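Local coordinates for protein anaerobically-induced outer membrane porin OprE (Pseudomonas aeruginosa, PDB 4FRX) that probably forms a diffusion channel through the outer membrane, a monomeric beta-barrel porin whose loops fold inward to narrow the pore, at residues 123-128 / 140-145; 175-180 / 311-316; 188-193 / 260-265; 240-245 / 324-329; 332-337 / 379-384. One frame throughout, in Å; residues are numbered along the deposited sequence.

Overall arrangement
All five contacts belong to one OprD-family beta-barrel. Interaction 1, buried, is the sole backbone pairing of neighbouring strands, with ladder bonds and a few polar side chains. Interactions 2, 4 and 5 share the long connection between strands 295-305 and 340-349: stacked arginines meet residues 175-180 in partly buried interaction 2, a sandwiched arginine of wall strand 237-250 fills buried interaction 4, and glutamates of wall strand 377-389 hold the loop in partly buried interaction 5. Interaction 3, at the surface, joins a loop to the end of helix 257-261 through a salt bridge and a tyrosine face. Interactions 2 and 3 meet at Arg315-Asp191, 4 and 5 at Asp328-Lys333, and Phe143 of interaction 1 packs on Leu313 of interaction 2.

Interaction 1: 123-128 / 140-145; sequences TLQPKL and PVTFEG
Leu124 N donates to Phe143 O over 2.8 Å, the shortest direct bond between the two segments, and Phe143 N returns one to Leu124 O at 2.9 Å, so this antiparallel hydrogen-bonded pair ties strand 123-128 to strand 142-150 in the barrel wall. One residue along, Thr123 and Glu144 form the non-hydrogen-bonded pair, and their side chains add a hydrogen bond of their own. The Glu144 chain folds back at chi2 (-67°), bringing OE1 to 3.0 Å from Thr123 OG1, which donates to it on the syn side. A water donates to Glu144 OE2 at 2.6 Å and, at longer range, to Thr123 OG1. Beyond the ladder, Gln125 reaches across with its amide: NE2 gives a nearly straight bond (169°) to Val141 O, 3.2 Å away, and runs past the Pro140 ring carbons. Thr123 CG2 meets Thr142 CB, while Pro126 CD approaches Phe143 CD1 at 3.8 Å and Leu124 CD1 lies against the backbone of Gly145. Phe143 and Leu124 share one face of the strands, Thr123 and Glu144 the other. Past the ladder, then, the Gln125 amide carries the cross-link, while Thr123 OG1 and the water grip the Glu144 carboxylate.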
# COMPACT_ATOMS: atom_id res chain seq x y z
N THR A 123 0.59 1.05 17.46
CA THR A 123 0.17 0.58 16.15
C THR A 123 -0.13 1.73 15.19
O THR A 123 -0.86 2.66 15.53
CB THR A 123 -1.04 -0.36 16.28
OG1 THR A 123 -0.72 -1.39 17.22
CG2 THR A 123 -1.39 -0.99 14.93
N LEU A 124 0.45 1.66 13.99
CA LEU A 124 0.31 2.70 12.98
C LEU A 124 -0.06 2.06 11.65
O LEU A 124 0.35 0.93 11.36
CB LEU A 124 1.64 3.46 12.83
CG LEU A 124 2.19 4.18 14.07
CD1 LEU A 124 3.63 4.65 13.89
CD2 LEU A 124 1.27 5.35 14.44
N GLN A 125 -0.80 2.78 10.82
CA GLN A 125 -1.14 2.33 9.47
C GLN A 125 -1.02 3.49 8.50
O GLN A 125 -2.02 4.04 8.06
CB GLN A 125 -2.58 1.80 9.44
CG GLN A 125 -2.74 0.45 10.16
CD GLN A 125 -4.16 -0.08 10.07
OE1 GLN A 125 -5.08 0.51 10.61
NE2 GLN A 125 -4.34 -1.21 9.39
N PRO A 126 0.22 3.87 8.16
CA PRO A 126 0.42 5.05 7.30
C PRO A 126 -0.05 4.81 5.86
O PRO A 126 -0.02 3.68 5.39
CB PRO A 126 1.94 5.28 7.35
CG PRO A 126 2.43 4.47 8.54
CD PRO A 126 1.49 3.31 8.64
N LYS A 127 -0.47 5.87 5.18
CA LYS A 127 -0.76 5.79 3.75
C LYS A 127 -0.04 6.94 3.04
O LYS A 127 -0.67 7.91 2.62
CB LYS A 127 -2.28 5.87 3.51
CG LYS A 127 -3.07 4.76 4.18
CD LYS A 127 -4.55 4.81 3.81
CE LYS A 127 -4.74 4.68 2.30
NZ LYS A 127 -4.41 3.31 1.81
N LEU A 128 1.28 6.81 2.89
CA LEU A 128 2.14 7.90 2.45
C LEU A 128 2.96 7.45 1.27
O LEU A 128 3.10 6.25 1.05
CB LEU A 128 3.13 8.28 3.57
CG LEU A 128 2.54 8.72 4.90
CD1 LEU A 128 3.66 9.03 5.88
CD2 LEU A 128 1.62 9.91 4.73
N PRO A 140 -5.66 -6.31 7.42
CA PRO A 140 -4.63 -5.37 6.98
C PRO A 140 -3.27 -5.53 7.66
O PRO A 140 -3.16 -6.06 8.78
CB PRO A 140 -5.22 -4.01 7.35
CG PRO A 140 -6.13 -4.32 8.52
CD PRO A 140 -6.73 -5.65 8.19
N VAL A 141 -2.24 -5.07 6.96
CA VAL A 141 -0.93 -4.89 7.54
C VAL A 141 -1.00 -3.79 8.58
O VAL A 141 -1.72 -2.80 8.39
CB VAL A 141 0.12 -4.50 6.45
CG1 VAL A 141 1.45 -4.04 7.08
CG2 VAL A 141 0.35 -5.66 5.48
N THR A 142 -0.25 -3.94 9.67
CA THR A 142 -0.03 -2.86 10.61
C THR A 142 1.47 -2.69 10.86
O THR A 142 2.25 -3.62 10.66
CB THR A 142 -0.76 -3.09 11.96
OG1 THR A 142 -0.21 -4.22 12.63
CG2 THR A 142 -2.27 -3.30 11.74
N PHE A 143 1.86 -1.51 11.32
CA PHE A 143 3.26 -1.25 11.68
C PHE A 143 3.29 -0.89 13.15
O PHE A 143 2.26 -0.51 13.71
CB PHE A 143 3.84 -0.08 10.88
CG PHE A 143 4.01 -0.36 9.42
CD1 PHE A 143 2.97 -0.14 8.53
CD2 PHE A 143 5.22 -0.83 8.94
CE1 PHE A 143 3.14 -0.39 7.17
CE2 PHE A 143 5.39 -1.08 7.59
CZ PHE A 143 4.35 -0.87 6.71
N GLU A 144 4.46 -0.98 13.77
CA GLU A 144 4.62 -0.44 15.12
C GLU A 144 5.65 0.67 15.09
O GLU A 144 6.70 0.52 14.49
CB GLU A 144 5.09 -1.53 16.09
CG GLU A 144 4.16 -2.73 16.23
CD GLU A 144 2.83 -2.38 16.87
OE1 GLU A 144 1.78 -2.78 16.32
OE2 GLU A 144 2.84 -1.71 17.93
N GLY A 145 5.37 1.78 15.76
CA GLY A 145 6.34 2.86 15.80
C GLY A 145 5.83 4.09 16.51
O GLY A 145 4.90 4.02 17.31
O HOH W 1 1.15 -1.57 19.90

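Interaction 2: 175-180 / 311-316; sequences RSLSIA and PFLNRG
Arg175 and Arg315 stack guanidinium on guanidinium where the long connection between barrel strands 295-305 and 340-349 meets the segment leaving strand 174-176, inside this OprD-family beta-barrel. The planes are 15° apart with centres 4.1 Å from each other, and Arg315 CD sits over the centre of the Arg175 group, 3.3 Å from its CZ. Arg315 reaches this place with CG anti to the backbone N (172°) and bends at chi2 and chi3. Nearby acids probably make such a pairing of like charges tolerable: Arg175 NH1 has salt bridges to Glu319 and Asp317, and Arg315 NH2 has one to Asp191.

Among the hydrogen bonds, Arg315 NH2 donates to Ser176 O at 2.8 Å, coming from above the carbonyl plane, and NE adds a weak bond to the same oxygen. The backbones join where Asn314 N donates to Ser178 O over 2.8 Å. Ser178 OG turns to Arg190 O instead.

Apolar contacts are lighter. Leu177 CD1 and Leu313 CD1 approach to 4.4 Å, and both residues touch Leu217 of the wall. Separately, the Ile179 CG2 methyl packs against a backbone carbonyl, 3.7 Å from Phe312 O. A single water closes the far end, accepting from Ala180 N at 2.9 Å and donating to Phe312 O at 2.8 Å, while resting over the face of the Phe312 ring.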
# COMPACT_ATOMS: atom_id res chain seq x y z
N ARG A 175 7.41 -8.32 13.03
CA ARG A 175 8.75 -8.70 12.60
C ARG A 175 9.49 -7.46 12.13
O ARG A 175 8.86 -6.44 11.83
CB ARG A 175 8.66 -9.71 11.46
CG ARG A 175 7.88 -10.97 11.80
CD ARG A 175 7.68 -11.83 10.57
NE ARG A 175 8.95 -12.24 9.98
CZ ARG A 175 9.07 -12.86 8.81
NH1 ARG A 175 7.98 -13.13 8.10
NH2 ARG A 175 10.27 -13.20 8.34
N SER A 176 10.81 -7.53 12.06
CA SER A 176 11.61 -6.42 11.55
C SER A 176 11.34 -6.14 10.06
O SER A 176 10.75 -6.95 9.35
CB SER A 176 13.09 -6.66 11.83
OG SER A 176 13.33 -6.52 13.22
N LEU A 177 11.75 -4.96 9.61
CA LEU A 177 11.45 -4.50 8.24
C LEU A 177 12.49 -4.94 7.20
O LEU A 177 13.68 -5.01 7.49
CB LEU A 177 11.31 -2.98 8.24
CG LEU A 177 10.35 -2.41 9.30
CD1 LEU A 177 10.47 -0.90 9.42
CD2 LEU A 177 8.92 -2.81 8.98
N SER A 178 12.05 -5.22 5.98
CA SER A 178 13.01 -5.59 4.95
C SER A 178 12.50 -5.12 3.58
O SER A 178 11.48 -4.44 3.50
CB SER A 178 13.30 -7.10 4.97
OG SER A 178 14.40 -7.43 4.13
N ILE A 179 13.25 -5.46 2.53
CA ILE A 179 12.90 -5.12 1.16
C ILE A 179 13.13 -6.37 0.30
O ILE A 179 13.79 -7.30 0.75
CB ILE A 179 13.75 -3.94 0.62
CG1 ILE A 179 15.22 -4.34 0.47
CG2 ILE A 179 13.62 -2.69 1.52
CD1 ILE A 179 16.10 -3.23 -0.08
N ALA A 180 12.56 -6.38 -0.91
CA ALA A 180 12.74 -7.49 -1.86
C ALA A 180 14.22 -7.69 -2.15
O ALA A 180 14.94 -6.71 -2.39
CB ALA A 180 11.99 -7.22 -3.17
N PRO A 311 12.72 0.37 -4.44
CA PRO A 311 12.63 -0.17 -3.07
C PRO A 311 11.42 0.33 -2.27
O PRO A 311 11.04 1.51 -2.35
CB PRO A 311 13.93 0.32 -2.42
CG PRO A 311 14.13 1.69 -3.05
CD PRO A 311 13.64 1.52 -4.51
N PHE A 312 10.85 -0.57 -1.48
CA PHE A 312 9.72 -0.28 -0.60
C PHE A 312 9.65 -1.38 0.47
O PHE A 312 10.13 -2.50 0.26
CB PHE A 312 8.40 -0.20 -1.38
CG PHE A 312 8.12 -1.42 -2.21
CD1 PHE A 312 8.71 -1.58 -3.46
CD2 PHE A 312 7.25 -2.40 -1.76
CE1 PHE A 312 8.46 -2.70 -4.24
CE2 PHE A 312 6.99 -3.54 -2.53
CZ PHE A 312 7.59 -3.68 -3.78
N LEU A 313 9.04 -1.05 1.61
CA LEU A 313 8.99 -1.98 2.74
C LEU A 313 8.20 -3.24 2.36
O LEU A 313 7.08 -3.15 1.90
CB LEU A 313 8.34 -1.32 3.95
CG LEU A 313 9.06 -0.07 4.48
CD1 LEU A 313 8.40 0.43 5.75
CD2 LEU A 313 10.57 -0.31 4.67
N ASN A 314 8.81 -4.40 2.56
CA ASN A 314 8.28 -5.64 2.01
C ASN A 314 8.88 -6.83 2.73
O ASN A 314 10.03 -7.20 2.46
CB ASN A 314 8.65 -5.70 0.51
CG ASN A 314 8.00 -6.86 -0.22
OD1 ASN A 314 7.26 -7.65 0.36
ND2 ASN A 314 8.26 -6.95 -1.53
N ARG A 315 8.13 -7.42 3.65
CA ARG A 315 8.66 -8.53 4.46
C ARG A 315 8.77 -9.82 3.64
O ARG A 315 9.63 -10.67 3.89
CB ARG A 315 7.79 -8.73 5.73
CG ARG A 315 8.07 -9.97 6.62
CD ARG A 315 9.54 -10.41 6.68
NE ARG A 315 10.35 -9.69 7.64
CZ ARG A 315 11.67 -9.83 7.76
NH1 ARG A 315 12.35 -10.66 6.97
NH2 ARG A 315 12.31 -9.14 8.68
N GLY A 316 7.93 -9.95 2.62
CA GLY A 316 7.84 -11.20 1.90
C GLY A 316 7.01 -12.21 2.69
O GLY A 316 6.24 -11.83 3.57
O HOH W 2 10.66 -4.36 -1.75

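Interaction 3: 188-193 / 260-265; sequences SSRDSN and RADGYV
Gly263 ends helix 257-261 in a Schellman motif, its phi of 105° turning the chain so that its CA passes 6.1 Å from the CA of Arg190 in the loop between barrel strands 174-176 and 195-203. Tyr264 follows as the centre of an inverse gamma turn. Arg190 fills the space alongside: its CB and CG lie over the tyrosine ring, and the bend at chi2 (-69°) then directs the rest of the chain toward Asp262. The CB stands 4.0 Å from the centroid of the Tyr264 ring, almost on its normal, a CH-pi contact, whereas the guanidinium plane is steeply turned from the ring. At the charged end, Arg190 NH2 donates to Asp262 OD1 at 3.1 Å, meeting it from above the carboxylate plane, and NE makes a weak bond to OD2; together they form a salt bridge at the protein surface. The third nitrogen turns back on its own loop, with Arg190 NH1 donating to Ser189 O at 2.9 Å and also to Ala187 O, which helps fix the rotation of the group. Two waters extend the join: one donates to Ser188 O and Asp262 O, and the other donates to Asp191 O at 2.7 Å and lies 3.0 Å from Tyr264 OH.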
# COMPACT_ATOMS: atom_id res chain seq x y z
N SER A 188 19.60 -16.53 5.03
CA SER A 188 20.35 -15.48 4.35
C SER A 188 19.65 -14.12 4.44
O SER A 188 20.25 -13.08 4.14
CB SER A 188 20.58 -15.85 2.88
OG SER A 188 19.34 -15.99 2.20
N SER A 189 18.38 -14.13 4.82
CA SER A 189 17.60 -12.89 4.86
C SER A 189 18.17 -11.90 5.87
O SER A 189 18.80 -12.28 6.86
CB SER A 189 16.14 -13.20 5.19
OG SER A 189 16.04 -13.77 6.48
N ARG A 190 17.96 -10.62 5.60
CA ARG A 190 18.40 -9.58 6.51
C ARG A 190 17.31 -8.54 6.65
O ARG A 190 16.49 -8.34 5.74
CB ARG A 190 19.69 -8.92 6.02
CG ARG A 190 20.89 -9.85 6.00
CD ARG A 190 21.34 -10.22 7.41
NE ARG A 190 22.58 -11.00 7.42
CZ ARG A 190 22.63 -12.33 7.41
NH1 ARG A 190 21.50 -13.04 7.38
NH2 ARG A 190 23.80 -12.95 7.42
N ASP A 191 17.28 -7.87 7.79
CA ASP A 191 16.24 -6.89 8.01
C ASP A 191 16.77 -5.74 8.85
O ASP A 191 17.95 -5.70 9.18
CB ASP A 191 15.01 -7.54 8.64
CG ASP A 191 15.36 -8.42 9.83
OD1 ASP A 191 16.29 -8.08 10.59
OD2 ASP A 191 14.68 -9.46 10.02
N SER A 192 15.89 -4.81 9.17
CA SER A 192 16.27 -3.64 9.92
C SER A 192 15.12 -3.24 10.82
O SER A 192 13.95 -3.39 10.44
CB SER A 192 16.59 -2.50 8.97
OG SER A 192 16.80 -1.31 9.68
N ASN A 193 15.44 -2.73 12.00
CA ASN A 193 14.39 -2.30 12.92
C ASN A 193 14.28 -0.79 13.05
O ASN A 193 13.73 -0.29 14.03
CB ASN A 193 14.53 -2.98 14.29
CG ASN A 193 15.84 -2.63 14.98
OD1 ASN A 193 16.60 -1.78 14.52
ND2 ASN A 193 16.11 -3.30 16.09
N ARG A 260 26.84 -5.62 1.67
CA ARG A 260 26.13 -6.36 0.63
C ARG A 260 26.53 -7.84 0.63
O ARG A 260 25.67 -8.72 0.47
CB ARG A 260 26.31 -5.72 -0.75
CG ARG A 260 25.70 -4.31 -0.81
CD ARG A 260 25.60 -3.83 -2.24
NE ARG A 260 26.92 -3.75 -2.87
CZ ARG A 260 27.74 -2.71 -2.77
NH1 ARG A 260 27.37 -1.65 -2.09
NH2 ARG A 260 28.91 -2.73 -3.39
N ALA A 261 27.81 -8.10 0.86
CA ALA A 261 28.31 -9.46 1.03
C ALA A 261 27.59 -10.20 2.17
O ALA A 261 27.44 -11.43 2.11
CB ALA A 261 29.83 -9.43 1.29
N ASP A 262 27.17 -9.48 3.21
CA ASP A 262 26.47 -10.11 4.33
C ASP A 262 24.95 -10.14 4.11
O ASP A 262 24.20 -10.57 4.98
CB ASP A 262 26.79 -9.42 5.65
CG ASP A 262 26.25 -10.19 6.86
OD1 ASP A 262 26.40 -11.43 6.90
OD2 ASP A 262 25.65 -9.55 7.75
N GLY A 263 24.50 -9.68 2.95
CA GLY A 263 23.10 -9.84 2.62
C GLY A 263 22.25 -8.59 2.72
O GLY A 263 21.03 -8.68 2.58
N TYR A 264 22.86 -7.44 2.96
CA TYR A 264 22.08 -6.19 2.91
C TYR A 264 21.96 -5.71 1.47
O TYR A 264 22.64 -4.79 1.04
CB TYR A 264 22.66 -5.11 3.84
CG TYR A 264 22.45 -5.47 5.29
CD1 TYR A 264 23.27 -6.40 5.92
CD2 TYR A 264 21.39 -4.93 6.02
CE1 TYR A 264 23.08 -6.76 7.23
CE2 TYR A 264 21.18 -5.29 7.35
CZ TYR A 264 22.04 -6.20 7.95
OH TYR A 264 21.87 -6.58 9.26
N VAL A 265 21.07 -6.37 0.73
CA VAL A 265 20.97 -6.18 -0.71
C VAL A 265 19.54 -6.01 -1.19
O VAL A 265 18.58 -6.41 -0.52
CB VAL A 265 21.58 -7.38 -1.47
CG1 VAL A 265 23.10 -7.45 -1.28
CG2 VAL A 265 20.90 -8.69 -1.05
O HOH W 3 23.22 -13.04 4.00
O HOH W 4 20.05 -4.64 10.57

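Interaction 4: 240-245 / 324-329; sequences KTDLRA and YLITDV
Arg244 runs out straight from its strand, with chi2 to chi4 all close to 180°, while Tyr324 turns its ring anti to the backbone N (chi1 -169°), and the two flat groups come to lie on one another. Guanidinium and ring are parallel within 2°, and Arg244 CZ stands 3.7 Å from the centroid of the Tyr324 ring in a stacked cation-pi contact. On the opposite face, Ile326 CG2 presses 3.7 Å from Arg244 CZ, so the group is sandwiched between an aromatic ring and a methyl. Its edge is used as well. Asp242, two residues earlier on the same strand, takes the side-on grip of a salt bridge: NE of Arg244 donates to OD1 of Asp242 at 3.0 Å and NH2 to OD2 at 3.2 Å. Arg244 NH1 points the other way, making a weak bond to Tyr324 O at 3.0 Å and donating to a water that in turn donates to Leu325 O. The type I turn from Leu325 to Asp328 thus meets wall strand 237-250 of the barrel through one arginine. Held by the carboxylate along one edge and covered on both faces, the guanidinium has little freedom to rotate, and its charge is probably balanced chiefly by Asp242.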
# COMPACT_ATOMS: atom_id res chain seq x y z
N LYS A 240 -7.14 15.47 -14.51
CA LYS A 240 -6.31 15.33 -13.32
C LYS A 240 -4.91 14.88 -13.75
O LYS A 240 -4.77 13.96 -14.53
CB LYS A 240 -6.92 14.31 -12.38
CG LYS A 240 -6.14 14.07 -11.10
CD LYS A 240 -6.79 12.96 -10.29
CE LYS A 240 -5.98 12.64 -9.03
NZ LYS A 240 -6.33 11.31 -8.47
N THR A 241 -3.89 15.57 -13.26
CA THR A 241 -2.51 15.30 -13.63
C THR A 241 -1.79 14.84 -12.38
O THR A 241 -1.87 15.48 -11.34
CB THR A 241 -1.82 16.59 -14.11
OG1 THR A 241 -2.51 17.09 -15.26
CG2 THR A 241 -0.37 16.32 -14.47
N ASP A 242 -1.10 13.71 -12.48
CA ASP A 242 -0.50 13.09 -11.31
C ASP A 242 0.95 12.82 -11.69
O ASP A 242 1.22 11.98 -12.54
CB ASP A 242 -1.28 11.80 -11.02
CG ASP A 242 -0.68 10.97 -9.88
OD1 ASP A 242 0.55 10.94 -9.69
OD2 ASP A 242 -1.47 10.29 -9.19
N LEU A 243 1.87 13.56 -11.05
CA LEU A 243 3.31 13.43 -11.35
C LEU A 243 4.06 12.96 -10.11
O LEU A 243 3.77 13.39 -8.99
CB LEU A 243 3.90 14.76 -11.82
CG LEU A 243 3.17 15.50 -12.92
CD1 LEU A 243 3.95 16.76 -13.30
CD2 LEU A 243 3.00 14.59 -14.13
N ARG A 244 5.01 12.06 -10.32
CA ARG A 244 5.77 11.47 -9.22
C ARG A 244 7.22 11.28 -9.64
O ARG A 244 7.50 10.94 -10.79
CB ARG A 244 5.18 10.12 -8.79
CG ARG A 244 3.69 10.13 -8.52
CD ARG A 244 3.18 8.79 -8.04
NE ARG A 244 1.73 8.77 -7.96
CZ ARG A 244 1.01 7.73 -7.55
NH1 ARG A 244 1.62 6.62 -7.18
NH2 ARG A 244 -0.32 7.81 -7.52
N ALA A 245 8.12 11.52 -8.70
CA ALA A 245 9.55 11.39 -8.92
C ALA A 245 10.12 10.82 -7.63
O ALA A 245 9.91 11.40 -6.57
CB ALA A 245 10.15 12.75 -9.19
N TYR A 324 4.21 2.98 -3.76
CA TYR A 324 3.43 4.14 -4.22
C TYR A 324 3.76 4.50 -5.67
O TYR A 324 4.21 5.60 -5.99
CB TYR A 324 3.60 5.35 -3.28
CG TYR A 324 2.61 6.46 -3.58
CD1 TYR A 324 1.23 6.23 -3.47
CD2 TYR A 324 3.03 7.72 -4.01
CE1 TYR A 324 0.31 7.22 -3.76
CE2 TYR A 324 2.11 8.73 -4.29
CZ TYR A 324 0.76 8.47 -4.17
OH TYR A 324 -0.17 9.46 -4.45
N LEU A 325 3.54 3.52 -6.55
CA LEU A 325 3.75 3.66 -7.98
C LEU A 325 2.40 3.56 -8.68
O LEU A 325 1.53 2.79 -8.26
CB LEU A 325 4.68 2.53 -8.48
CG LEU A 325 6.10 2.43 -7.91
CD1 LEU A 325 6.85 1.18 -8.40
CD2 LEU A 325 6.92 3.70 -8.20
N ILE A 326 2.25 4.29 -9.79
CA ILE A 326 1.04 4.20 -10.60
C ILE A 326 0.82 2.82 -11.21
O ILE A 326 -0.27 2.53 -11.75
CB ILE A 326 0.97 5.29 -11.71
CG1 ILE A 326 2.14 5.17 -12.69
CG2 ILE A 326 0.89 6.68 -11.08
CD1 ILE A 326 1.99 6.10 -13.92
N THR A 327 1.83 1.97 -11.09
CA THR A 327 1.81 0.62 -11.62
C THR A 327 1.61 -0.45 -10.54
O THR A 327 1.69 -1.64 -10.82
CB THR A 327 3.12 0.31 -12.37
OG1 THR A 327 4.23 0.44 -11.47
CG2 THR A 327 3.31 1.25 -13.56
N ASP A 328 1.33 -0.04 -9.30
CA ASP A 328 1.07 -1.03 -8.25
C ASP A 328 -0.38 -1.47 -8.42
O ASP A 328 -1.29 -0.75 -8.05
CB ASP A 328 1.31 -0.45 -6.85
CG ASP A 328 1.19 -1.52 -5.75
OD1 ASP A 328 0.13 -2.17 -5.64
OD2 ASP A 328 2.15 -1.69 -4.97
N VAL A 329 -0.56 -2.66 -8.98
CA VAL A 329 -1.87 -3.15 -9.38
C VAL A 329 -2.16 -4.50 -8.70
O VAL A 329 -1.56 -4.82 -7.68
CB VAL A 329 -2.01 -3.22 -10.92
CG1 VAL A 329 -1.98 -1.81 -11.51
CG2 VAL A 329 -0.87 -4.04 -11.53
O HOH W 5 0.05 4.23 -6.37

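Interaction 5: 332-337 / 379-384; sequences GKFQRA and EWERDI
Gly332 N donates to Glu381 OE1 over 2.7 Å, and Arg336 binds Glu379, two residues before Glu381 on the strand, so the two glutamates hold residues 332-337 to wall strand 377-389 of the barrel. Their conformers differ. Glu381 has CG anti to the backbone N (179°) and stretches out to offer the syn lone pair of OE1 to the glycine, while its OE2 accepts from Ile331 N. Glu379 instead places CG between the backbone N and the carbonyl carbon (chi1 63°), then extends, sending its carboxylate past the Phe334 ring toward Arg336. There Arg336 NE makes a nearly straight bond (173°) to OE1 of Glu379 at 3.2 Å, in the guanidinium plane; weaker bonds run to OE2 from NE and from NH2, the latter at 2.9 Å. The two planes are well inclined, so this salt bridge is no flat side-on pair.

Between the glutamates, Phe334 inserts its ring: CZ lies 3.7 Å from Glu381 CB, which meets the ring edge, and CE2 lies 3.8 Å from Glu379 CG. A water accepts from Phe334 N and donates to Glu379 OE1 at 2.7 Å. Glu379 OE2 also accepts from Ser409 OG. With Glu339 close by, Glu379 sits in an acidic neighbourhood, and the arginine probably offsets that charge, while the aliphatic parts of both glutamates pack on the phenylalanine.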
# COMPACT_ATOMS: atom_id res chain seq x y z
N GLY A 332 0.92 -7.55 -10.32
CA GLY A 332 2.28 -7.03 -10.47
C GLY A 332 2.45 -5.63 -9.92
O GLY A 332 1.47 -4.99 -9.52
N LYS A 333 3.69 -5.15 -9.88
CA LYS A 333 3.96 -3.77 -9.50
C LYS A 333 4.81 -3.03 -10.54
O LYS A 333 5.05 -1.83 -10.41
CB LYS A 333 4.62 -3.69 -8.12
CG LYS A 333 3.79 -4.30 -6.99
CD LYS A 333 4.49 -4.15 -5.64
CE LYS A 333 3.76 -4.93 -4.53
NZ LYS A 333 2.35 -4.47 -4.36
N PHE A 334 5.27 -3.77 -11.56
CA PHE A 334 6.11 -3.21 -12.63
C PHE A 334 7.26 -2.37 -12.08
O PHE A 334 7.57 -1.30 -12.58
CB PHE A 334 5.25 -2.41 -13.62
CG PHE A 334 4.20 -3.23 -14.29
CD1 PHE A 334 3.07 -3.65 -13.58
CD2 PHE A 334 4.35 -3.64 -15.61
CE1 PHE A 334 2.10 -4.45 -14.18
CE2 PHE A 334 3.39 -4.43 -16.22
CZ PHE A 334 2.26 -4.85 -15.50
N GLN A 335 7.92 -2.91 -11.06
CA GLN A 335 8.84 -2.16 -10.24
C GLN A 335 10.28 -2.59 -10.45
O GLN A 335 11.17 -2.18 -9.71
CB GLN A 335 8.44 -2.30 -8.76
CG GLN A 335 8.97 -3.53 -8.03
CD GLN A 335 8.53 -4.86 -8.63
OE1 GLN A 335 7.62 -4.92 -9.47
NE2 GLN A 335 9.17 -5.95 -8.20
N ARG A 336 10.51 -3.39 -11.49
CA ARG A 336 11.81 -4.04 -11.70
C ARG A 336 12.82 -3.10 -12.34
O ARG A 336 12.45 -2.23 -13.12
CB ARG A 336 11.65 -5.27 -12.59
CG ARG A 336 10.57 -6.26 -12.12
CD ARG A 336 10.36 -7.32 -13.18
NE ARG A 336 9.02 -7.90 -13.14
CZ ARG A 336 8.69 -8.97 -12.42
NH1 ARG A 336 9.60 -9.58 -11.67
NH2 ARG A 336 7.44 -9.43 -12.44
N ALA A 337 14.09 -3.29 -12.02
CA ALA A 337 15.18 -2.50 -12.59
C ALA A 337 15.09 -2.35 -14.11
O ALA A 337 15.04 -3.34 -14.83
CB ALA A 337 16.53 -3.11 -12.22
N GLU A 379 6.42 -7.67 -19.79
CA GLU A 379 5.31 -8.25 -19.05
C GLU A 379 4.10 -7.33 -19.20
O GLU A 379 4.24 -6.14 -19.52
CB GLU A 379 5.66 -8.42 -17.56
CG GLU A 379 5.95 -7.11 -16.82
CD GLU A 379 6.55 -7.32 -15.44
OE1 GLU A 379 6.75 -6.33 -14.72
OE2 GLU A 379 6.84 -8.48 -15.08
N TRP A 380 2.91 -7.87 -18.98
CA TRP A 380 1.71 -7.07 -19.06
C TRP A 380 0.67 -7.57 -18.09
O TRP A 380 0.70 -8.72 -17.68
CB TRP A 380 1.16 -7.03 -20.49
CG TRP A 380 0.71 -8.35 -21.07
CD1 TRP A 380 1.43 -9.16 -21.90
CD2 TRP A 380 -0.57 -8.98 -20.89
NE1 TRP A 380 0.68 -10.27 -22.24
CE2 TRP A 380 -0.54 -10.18 -21.63
CE3 TRP A 380 -1.71 -8.66 -20.15
CZ2 TRP A 380 -1.63 -11.05 -21.67
CZ3 TRP A 380 -2.79 -9.53 -20.19
CH2 TRP A 380 -2.74 -10.71 -20.94
N GLU A 381 -0.23 -6.67 -17.69
CA GLU A 381 -1.32 -7.03 -16.81
C GLU A 381 -2.61 -6.32 -17.22
O GLU A 381 -2.59 -5.16 -17.63
CB GLU A 381 -0.97 -6.73 -15.33
CG GLU A 381 -2.12 -7.08 -14.34
CD GLU A 381 -1.68 -7.18 -12.87
OE1 GLU A 381 -0.49 -7.40 -12.59
OE2 GLU A 381 -2.55 -7.04 -11.98
N ARG A 382 -3.73 -7.03 -17.12
CA ARG A 382 -5.03 -6.40 -17.30
C ARG A 382 -5.86 -6.68 -16.06
O ARG A 382 -6.06 -7.85 -15.70
CB ARG A 382 -5.74 -6.96 -18.55
CG ARG A 382 -7.15 -6.40 -18.79
CD ARG A 382 -7.74 -6.90 -20.13
NE ARG A 382 -6.85 -6.66 -21.25
CZ ARG A 382 -6.16 -7.65 -21.82
NH1 ARG A 382 -6.30 -8.89 -21.34
NH2 ARG A 382 -5.35 -7.45 -22.85
N ASP A 383 -6.32 -5.61 -15.40
CA ASP A 383 -7.17 -5.74 -14.22
C ASP A 383 -8.56 -5.20 -14.53
O ASP A 383 -8.70 -4.29 -15.32
CB ASP A 383 -6.65 -4.92 -13.03
CG ASP A 383 -5.36 -5.43 -12.47
OD1 ASP A 383 -4.88 -6.48 -12.93
OD2 ASP A 383 -4.81 -4.77 -11.55
N ILE A 384 -9.56 -5.77 -13.87
CA ILE A 384 -10.89 -5.16 -13.83
C ILE A 384 -11.37 -5.18 -12.39
O ILE A 384 -11.01 -6.06 -11.59
CB ILE A 384 -11.91 -5.88 -14.74
CG1 ILE A 384 -12.11 -7.34 -14.31
CG2 ILE A 384 -11.48 -5.82 -16.21
CD1 ILE A 384 -13.30 -7.55 -13.39
O HOH W 6 5.16 -6.47 -12.50